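Local coordinates for alcohol dehydrogenase superfamily protein (Novosphingobium aromaticivorans, PDB 3GAZ) that probably acts as an NADP-dependent oxidoreductase of the medium-chain dehydrogenase/reductase superfamily, although its substrate is not established, at residues Ala317-Gly320 and Pro325-Arg328; Pro46-Ile51 and Ser313-Val318; Val143-Val148 and Thr262-Phe267. All coordinates share one frame; numbering follows the deposited sequence.

Contact 1: residues Ala317-Gly320 and Pro325-Arg328; sequences AVLG and PRQR
Gly-320 and Arg-326 bring their CA atoms to 3.8 Å, the point where the end of helix 311-319 meets the extended chain that returns past it. The helix closes in a Schellman motif in which Gly-320, with positive phi, is the C-prime residue and its N bonds weakly to Ala-317 O. That same carbonyl is approached by the returning chain: Gln-327 N gives it a weak, bent hydrogen bond of 2.8 Å, and Arg-326 CA adds a CA-H...O contact. Arg-326 then runs back over the last turn. With CG anti to the backbone N (chi1 -178°) and a bend at chi2, its guanidinium lies with one face over the backbone of Val-318 and Leu-319. Val-318 O sits under that face, 2.8 Å from Arg-326 NE but at a poor angle for a hydrogen bond; the placement is consistent with a favourable interaction between the positive group and the helix end. NH1 of Arg-326 reaches to 3.1 Å from Leu-319 O. Gln-327 and Val-318 lie side by side and point the same way; the amide OE1 of Gln-327 rests 3.6 Å from Val-318 CG2. Positive phi suits a glycine at Gly-320, and a CB there would also press closely on Arg-326 CB. The side chain of Gln-327 also comes within about 3 Å of a bound calcium ion. Arg-304 hydrogen-bonds to the carbonyl of Pro-325 and weakly to that of Arg-326. Through Val-318 and Leu-319 the end of helix 311-319 rests on helix 46-52, while the returning chain runs on toward strand 332-334.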
loop_
_atom_site.group_PDB
_atom_site.type_symbol
_atom_site.label_atom_id
_atom_site.label_comp_id
_atom_site.label_asym_id
_atom_site.label_seq_id
_atom_site.Cartn_x
_atom_site.Cartn_y
_atom_site.Cartn_z
ATOM N N ALA A 317 -6.351 -24.395 9.344
ATOM C CA ALA A 317 -5.932 -25.532 8.535
ATOM C C ALA A 317 -4.611 -25.222 7.831
ATOM O O ALA A 317 -3.713 -26.066 7.768
ATOM C CB ALA A 317 -7.019 -25.864 7.510
ATOM N N VAL A 318 -4.495 -24.011 7.295
ATOM C CA VAL A 318 -3.266 -23.605 6.618
ATOM C C VAL A 318 -2.073 -23.732 7.564
ATOM O O VAL A 318 -0.979 -24.140 7.161
ATOM C CB VAL A 318 -3.347 -22.138 6.140
ATOM C CG1 VAL A 318 -1.980 -21.675 5.650
ATOM C CG2 VAL A 318 -4.369 -22.009 5.031
ATOM N N LEU A 319 -2.294 -23.387 8.828
ATOM C CA LEU A 319 -1.234 -23.434 9.827
ATOM C C LEU A 319 -1.298 -24.666 10.723
ATOM O O LEU A 319 -0.377 -24.923 11.494
ATOM C CB LEU A 319 -1.296 -22.177 10.697
ATOM C CG LEU A 319 -1.195 -20.836 9.962
ATOM C CD1 LEU A 319 -1.463 -19.696 10.935
ATOM C CD2 LEU A 319 0.183 -20.698 9.332
ATOM N N GLY A 320 -2.379 -25.429 10.618
ATOM C CA GLY A 320 -2.521 -26.602 11.459
ATOM C C GLY A 320 -2.630 -26.164 12.909
ATOM O O GLY A 320 -1.953 -26.699 13.787
ATOM N N PRO A 325 -6.019 -30.583 11.420
ATOM C CA PRO A 325 -4.888 -31.112 10.649
ATOM C C PRO A 325 -4.333 -30.084 9.671
ATOM O O PRO A 325 -5.090 -29.334 9.060
ATOM C CB PRO A 325 -5.492 -32.317 9.933
ATOM C CG PRO A 325 -6.560 -32.769 10.884
ATOM C CD PRO A 325 -7.192 -31.464 11.296
ATOM N N ARG A 326 -3.013 -30.053 9.528
ATOM C CA ARG A 326 -2.365 -29.114 8.623
ATOM C C ARG A 326 -2.786 -29.377 7.178
ATOM O O ARG A 326 -3.090 -30.511 6.801
ATOM C CB ARG A 326 -0.840 -29.228 8.736
ATOM C CG ARG A 326 -0.075 -28.245 7.853
ATOM C CD ARG A 326 0.558 -27.127 8.663
ATOM N NE ARG A 326 0.999 -26.015 7.823
ATOM C CZ ARG A 326 1.673 -24.957 8.268
ATOM N NH1 ARG A 326 1.997 -24.862 9.552
ATOM N NH2 ARG A 326 2.009 -23.982 7.431
ATOM N N GLN A 327 -2.794 -28.324 6.368
ATOM C CA GLN A 327 -3.171 -28.460 4.971
ATOM C C GLN A 327 -2.294 -29.472 4.249
ATOM O O GLN A 327 -1.091 -29.557 4.493
ATOM C CB GLN A 327 -3.074 -27.107 4.246
ATOM C CG GLN A 327 -1.717 -26.405 4.381
ATOM C CD GLN A 327 -1.598 -25.164 3.497
ATOM O OE1 GLN A 327 -2.588 -24.490 3.205
ATOM N NE2 GLN A 327 -0.378 -24.850 3.086
ATOM N N ARG A 328 -2.917 -30.250 3.374
ATOM C CA ARG A 328 -2.210 -31.231 2.559
ATOM C C ARG A 328 -2.483 -30.674 1.176
ATOM O O ARG A 328 -3.459 -31.025 0.514
ATOM C CB ARG A 328 -2.815 -32.623 2.746
ATOM C CG ARG A 328 -2.677 -33.143 4.178
ATOM C CD ARG A 328 -3.189 -34.575 4.342
ATOM N NE ARG A 328 -4.555 -34.726 3.847
ATOM C CZ ARG A 328 -4.873 -34.940 2.573
ATOM N NH1 ARG A 328 -3.923 -35.041 1.650
ATOM N NH2 ARG A 328 -6.143 -35.036 2.215
#

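Contact 2: residues Pro46-Ile51 and Ser313-Val318; sequences PLDAKI and SAYDAV
Asp-48 and Tyr-315 supply the polar half of this helix-to-helix contact: Tyr-315 OH donates to Asp-48 OD2 in a short hydrogen bond of 2.6 Å. The oxygen is met on its anti side, 31° out of the carboxylate plane, and lies at the edge of the phenol ring; carboxylate and ring stand almost perpendicular. A chi1 of -57° sets CG of Asp-48 beside its own backbone N and so carries the carboxylate to the hydroxyl, while CB also touches the phenol, 3.6 Å from Tyr-315 CE1. Both oxygens have second partners, Asn-45 N for Asp-48 OD2 and His-105 NE2 for the tyrosine hydroxyl, and the pair is buried. Helices 46-52 and 311-319 belong to the GroES-like catalytic domain of the medium-chain dehydrogenase fold, which the chain builds from both of its ends, so the bond joins an early helix to a late one. A phenylalanine in place of Tyr-315 would probably keep much of the ring contact but leave Asp-48 OD2 and His-105 without the hydroxyl that connects them. The apolar half is slighter: Pro-46 CG meets Val-318 CG1 at 4.1 Å, the two side chains crossing at about a right angle.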
loop_
_atom_site.group_PDB
_atom_site.type_symbol
_atom_site.label_atom_id
_atom_site.label_comp_id
_atom_site.label_asym_id
_atom_site.label_seq_id
_atom_site.Cartn_x
_atom_site.Cartn_y
_atom_site.Cartn_z
ATOM N N PRO A 46 0.142 -18.705 3.806
ATOM C CA PRO A 46 0.629 -18.476 5.167
ATOM C C PRO A 46 0.847 -16.996 5.494
ATOM O O PRO A 46 0.547 -16.556 6.603
ATOM C CB PRO A 46 1.931 -19.270 5.202
ATOM C CG PRO A 46 1.635 -20.422 4.291
ATOM C CD PRO A 46 0.951 -19.732 3.128
ATOM N N LEU A 47 1.363 -16.229 4.533
ATOM C CA LEU A 47 1.615 -14.806 4.770
ATOM C C LEU A 47 0.375 -14.060 5.268
ATOM O O LEU A 47 0.486 -13.155 6.091
ATOM C CB LEU A 47 2.140 -14.123 3.501
ATOM C CG LEU A 47 2.562 -12.660 3.677
ATOM C CD1 LEU A 47 3.727 -12.585 4.658
ATOM C CD2 LEU A 47 2.960 -12.059 2.328
ATOM N N ASP A 48 -0.802 -14.439 4.770
ATOM C CA ASP A 48 -2.050 -13.793 5.184
ATOM C C ASP A 48 -2.202 -13.821 6.709
ATOM O O ASP A 48 -2.644 -12.843 7.320
ATOM C CB ASP A 48 -3.270 -14.492 4.558
ATOM C CG ASP A 48 -3.220 -14.532 3.032
ATOM O OD1 ASP A 48 -2.597 -13.645 2.420
ATOM O OD2 ASP A 48 -3.822 -15.450 2.442
ATOM N N ALA A 49 -1.840 -14.950 7.313
ATOM C CA ALA A 49 -1.938 -15.109 8.760
ATOM C C ALA A 49 -0.932 -14.214 9.467
ATOM O O ALA A 49 -1.220 -13.662 10.524
ATOM C CB ALA A 49 -1.714 -16.570 9.149
ATOM N N LYS A 50 0.254 -14.072 8.883
ATOM C CA LYS A 50 1.268 -13.219 9.480
ATOM C C LYS A 50 0.755 -11.784 9.446
ATOM O O LYS A 50 0.968 -11.013 10.386
ATOM C CB LYS A 50 2.586 -13.326 8.712
ATOM C CG LYS A 50 3.690 -12.471 9.313
ATOM C CD LYS A 50 4.949 -12.465 8.453
ATOM C CE LYS A 50 5.992 -13.446 8.952
ATOM N NZ LYS A 50 7.287 -13.244 8.235
ATOM N N ILE A 51 0.070 -11.431 8.361
ATOM C CA ILE A 51 -0.491 -10.096 8.216
ATOM C C ILE A 51 -1.639 -9.894 9.213
ATOM O O ILE A 51 -1.790 -8.817 9.793
ATOM C CB ILE A 51 -1.015 -9.861 6.770
ATOM C CG1 ILE A 51 0.167 -9.764 5.799
ATOM C CG2 ILE A 51 -1.842 -8.578 6.712
ATOM C CD1 ILE A 51 -0.234 -9.832 4.328
ATOM N N SER A 313 -11.373 -20.690 10.219
ATOM C CA SER A 313 -11.135 -22.132 10.226
ATOM C C SER A 313 -10.214 -22.517 9.073
ATOM O O SER A 313 -9.397 -23.426 9.197
ATOM C CB SER A 313 -12.456 -22.900 10.095
ATOM O OG SER A 313 -13.291 -22.678 11.218
ATOM N N ALA A 314 -10.350 -21.823 7.946
ATOM C CA ALA A 314 -9.508 -22.114 6.791
ATOM C C ALA A 314 -8.035 -21.917 7.142
ATOM O O ALA A 314 -7.193 -22.754 6.804
ATOM C CB ALA A 314 -9.895 -21.224 5.622
ATOM N N TYR A 315 -7.715 -20.820 7.828
ATOM C CA TYR A 315 -6.327 -20.573 8.196
ATOM C C TYR A 315 -5.833 -21.478 9.319
ATOM O O TYR A 315 -4.635 -21.729 9.422
ATOM C CB TYR A 315 -6.111 -19.099 8.542
ATOM C CG TYR A 315 -6.037 -18.250 7.290
ATOM C CD1 TYR A 315 -4.925 -18.313 6.446
ATOM C CD2 TYR A 315 -7.115 -17.466 6.896
ATOM C CE1 TYR A 315 -4.899 -17.621 5.232
ATOM C CE2 TYR A 315 -7.101 -16.770 5.687
ATOM C CZ TYR A 315 -5.996 -16.853 4.860
ATOM O OH TYR A 315 -5.999 -16.184 3.658
ATOM N N ASP A 316 -6.740 -21.963 10.163
ATOM C CA ASP A 316 -6.319 -22.880 11.218
ATOM C C ASP A 316 -5.766 -24.099 10.499
ATOM O O ASP A 316 -4.840 -24.755 10.977
ATOM C CB ASP A 316 -7.495 -23.327 12.089
ATOM C CG ASP A 316 -7.938 -22.262 13.066
ATOM O OD1 ASP A 316 -7.072 -21.512 13.566
ATOM O OD2 ASP A 316 -9.153 -22.191 13.343
ATOM N N ALA A 317 -6.351 -24.395 9.344
ATOM C CA ALA A 317 -5.932 -25.532 8.535
ATOM C C ALA A 317 -4.611 -25.222 7.831
ATOM O O ALA A 317 -3.713 -26.066 7.768
ATOM C CB ALA A 317 -7.019 -25.864 7.510
ATOM N N VAL A 318 -4.495 -24.011 7.295
ATOM C CA VAL A 318 -3.266 -23.605 6.618
ATOM C C VAL A 318 -2.073 -23.732 7.564
ATOM O O VAL A 318 -0.979 -24.140 7.161
ATOM C CB VAL A 318 -3.347 -22.138 6.140
ATOM C CG1 VAL A 318 -1.980 -21.675 5.650
ATOM C CG2 VAL A 318 -4.369 -22.009 5.031
#

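Contact 3: residues Val143-Val148 and Thr262-Phe267; sequences VDRAQV and TYSGVF
Arg-145 lays the aliphatic part of its side chain against Ser-264, joining the end of helix 132-145 to strand 262-265, which is outermost within this chain in the six-stranded parallel sheet of the Rossmann-type nucleotide-binding domain. The close part is small. Arg-145 CB stands 3.9 Å from Ser-264 CB, and CG and CD of the arginine follow at 4.0 Å from that same carbon, so three successive carbons curl round a single methylene. Bends at chi2 (-64°) and chi3 (82°) make this possible, folding the arginine back on itself instead of letting it run straight out. The serine hydroxyl is turned to another partner: Ser-264 OG is hydrogen-bonded to His-241 NE2 of the adjacent strand 240-244. Beneath this surface, Ala-146 rests on His-241 and Leu-219, and Val-266 on Tyr-221 and Glu-140, which carries the association of helix and sheet inward.

Toward solvent the contact is looser, and no direct hydrogen bond crosses it. The folded arginine sets one face of its guanidinium over Asp-144 CB, which lies 3.6 Å off the plane near the border of the group, while the carboxylate of Asp-144 is engaged by His-280. Beyond Arg-145 the chain turns through Gln-147, the first residue to depart from helical backbone angles, with positive phi; its side chain folds back and NE2 donates to Asp-144 O at 2.9 Å, from above the carbonyl plane, which links it to the wider, pi-type last turn. What polar connection there is between helix and strand passes through one water: it lies in the guanidinium plane, accepts from Arg-145 NH1 at 2.7 Å and donates to Gly-265 O at 2.8 Å.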
loop_
_atom_site.group_PDB
_atom_site.type_symbol
_atom_site.label_atom_id
_atom_site.label_comp_id
_atom_site.label_asym_id
_atom_site.label_seq_id
_atom_site.Cartn_x
_atom_site.Cartn_y
_atom_site.Cartn_z
ATOM N N VAL A 143 13.111 -19.908 -13.372
ATOM C CA VAL A 143 13.303 -19.371 -14.714
ATOM C C VAL A 143 13.960 -17.995 -14.756
ATOM O O VAL A 143 15.048 -17.848 -15.311
ATOM C CB VAL A 143 11.959 -19.329 -15.474
ATOM C CG1 VAL A 143 12.174 -18.840 -16.903
ATOM C CG2 VAL A 143 11.327 -20.718 -15.473
ATOM N N ASP A 144 13.311 -16.992 -14.173
ATOM C CA ASP A 144 13.869 -15.645 -14.176
ATOM C C ASP A 144 15.284 -15.575 -13.592
ATOM O O ASP A 144 16.191 -15.030 -14.221
ATOM C CB ASP A 144 12.953 -14.676 -13.415
ATOM C CG ASP A 144 11.607 -14.485 -14.094
ATOM O OD1 ASP A 144 11.542 -14.602 -15.333
ATOM O OD2 ASP A 144 10.611 -14.201 -13.393
ATOM N N ARG A 145 15.482 -16.123 -12.397
ATOM C CA ARG A 145 16.802 -16.080 -11.782
ATOM C C ARG A 145 17.766 -17.182 -12.240
ATOM O O ARG A 145 18.883 -16.894 -12.667
ATOM C CB ARG A 145 16.683 -16.127 -10.253
ATOM C CG ARG A 145 16.026 -14.904 -9.602
ATOM C CD ARG A 145 16.840 -13.626 -9.804
ATOM N NE ARG A 145 16.608 -13.006 -11.108
ATOM C CZ ARG A 145 15.477 -12.397 -11.456
ATOM N NH1 ARG A 145 14.468 -12.319 -10.595
ATOM N NH2 ARG A 145 15.352 -11.870 -12.667
ATOM N N ALA A 146 17.337 -18.441 -12.167
ATOM C CA ALA A 146 18.212 -19.555 -12.528
ATOM C C ALA A 146 18.180 -20.035 -13.973
ATOM O O ALA A 146 19.088 -20.749 -14.400
ATOM C CB ALA A 146 17.945 -20.736 -11.597
ATOM N N GLN A 147 17.147 -19.661 -14.721
ATOM C CA GLN A 147 17.035 -20.082 -16.113
ATOM C C GLN A 147 17.276 -21.585 -16.240
ATOM O O GLN A 147 18.093 -22.023 -17.054
ATOM C CB GLN A 147 18.051 -19.330 -16.980
ATOM C CG GLN A 147 17.732 -17.856 -17.179
ATOM C CD GLN A 147 18.806 -16.945 -16.621
ATOM O OE1 GLN A 147 19.964 -16.996 -17.046
ATOM N NE2 GLN A 147 18.430 -16.103 -15.665
ATOM N N VAL A 148 16.571 -22.369 -15.431
ATOM C CA VAL A 148 16.721 -23.817 -15.454
ATOM C C VAL A 148 16.729 -24.326 -16.894
ATOM O O VAL A 148 15.857 -23.974 -17.692
ATOM C CB VAL A 148 15.587 -24.509 -14.644
ATOM C CG1 VAL A 148 14.236 -24.249 -15.293
ATOM C CG2 VAL A 148 15.867 -26.002 -14.527
ATOM N N THR A 262 26.665 -19.779 -6.947
ATOM C CA THR A 262 25.848 -18.576 -6.964
ATOM C C THR A 262 24.518 -18.726 -6.217
ATOM O O THR A 262 23.947 -19.815 -6.160
ATOM C CB THR A 262 25.574 -18.164 -8.430
ATOM O OG1 THR A 262 26.823 -17.978 -9.115
ATOM C CG2 THR A 262 24.783 -16.878 -8.488
ATOM N N TYR A 263 24.039 -17.621 -5.644
ATOM C CA TYR A 263 22.773 -17.590 -4.909
ATOM C C TYR A 263 21.934 -16.386 -5.353
ATOM O O TYR A 263 22.469 -15.308 -5.594
ATOM C CB TYR A 263 23.028 -17.492 -3.398
ATOM C CG TYR A 263 21.787 -17.130 -2.601
ATOM C CD1 TYR A 263 20.796 -18.077 -2.341
ATOM C CD2 TYR A 263 21.573 -15.819 -2.171
ATOM C CE1 TYR A 263 19.618 -17.726 -1.671
ATOM C CE2 TYR A 263 20.399 -15.453 -1.512
ATOM C CZ TYR A 263 19.427 -16.408 -1.267
ATOM O OH TYR A 263 18.262 -16.041 -0.631
ATOM N N SER A 264 20.621 -16.575 -5.465
ATOM C CA SER A 264 19.721 -15.486 -5.855
ATOM C C SER A 264 18.495 -15.497 -4.957
ATOM O O SER A 264 17.984 -16.560 -4.604
ATOM C CB SER A 264 19.262 -15.635 -7.310
ATOM O OG SER A 264 20.343 -15.547 -8.216
ATOM N N GLY A 265 18.021 -14.312 -4.587
ATOM C CA GLY A 265 16.844 -14.233 -3.743
ATOM C C GLY A 265 15.585 -14.078 -4.573
ATOM O O GLY A 265 15.648 -13.651 -5.725
ATOM N N VAL A 266 14.441 -14.429 -3.994
ATOM C CA VAL A 266 13.159 -14.308 -4.686
ATOM C C VAL A 266 12.187 -13.563 -3.777
ATOM O O VAL A 266 12.032 -13.918 -2.609
ATOM C CB VAL A 266 12.550 -15.692 -5.024
ATOM C CG1 VAL A 266 11.184 -15.512 -5.690
ATOM C CG2 VAL A 266 13.485 -16.464 -5.950
ATOM N N PHE A 267 11.542 -12.530 -4.309
ATOM C CA PHE A 267 10.583 -11.741 -3.539
ATOM C C PHE A 267 9.507 -11.259 -4.506
ATOM O O PHE A 267 9.595 -10.173 -5.075
ATOM C CB PHE A 267 11.288 -10.551 -2.875
ATOM C CG PHE A 267 10.397 -9.743 -1.976
ATOM C CD1 PHE A 267 9.638 -10.366 -0.989
ATOM C CD2 PHE A 267 10.311 -8.360 -2.116
ATOM C CE1 PHE A 267 8.799 -9.618 -0.150
ATOM C CE2 PHE A 267 9.479 -7.608 -1.285
ATOM C CZ PHE A 267 8.721 -8.242 -0.301
HETATM O O HOH W 1 14.071 -13.053 -8.004
#

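From the N terminus, helix 46-52 comes first, and in contact 2 the partner segment 313-318, on helix 311-319, starts 262 positions after the end of 46-51. Within that long loop the chain builds the nucleotide-binding domain, and there contact 3 closes a smaller loop, from the end of helix 132-145 to strand 262-265; it is therefore nested inside contact 2. Contact 1 follows contact 3 in series, a short turn-back from the end of helix 311-319. Contacts 1 and 2 share Ala-317 and Val-318, and they touch where Leu-319 CD1 packs on Ala-49 CB at 3.6 Å. Contact 3 lies across the chain's centre from both, about 29 Å from contact 1 and about 27 Å from contact 2, centre to centre.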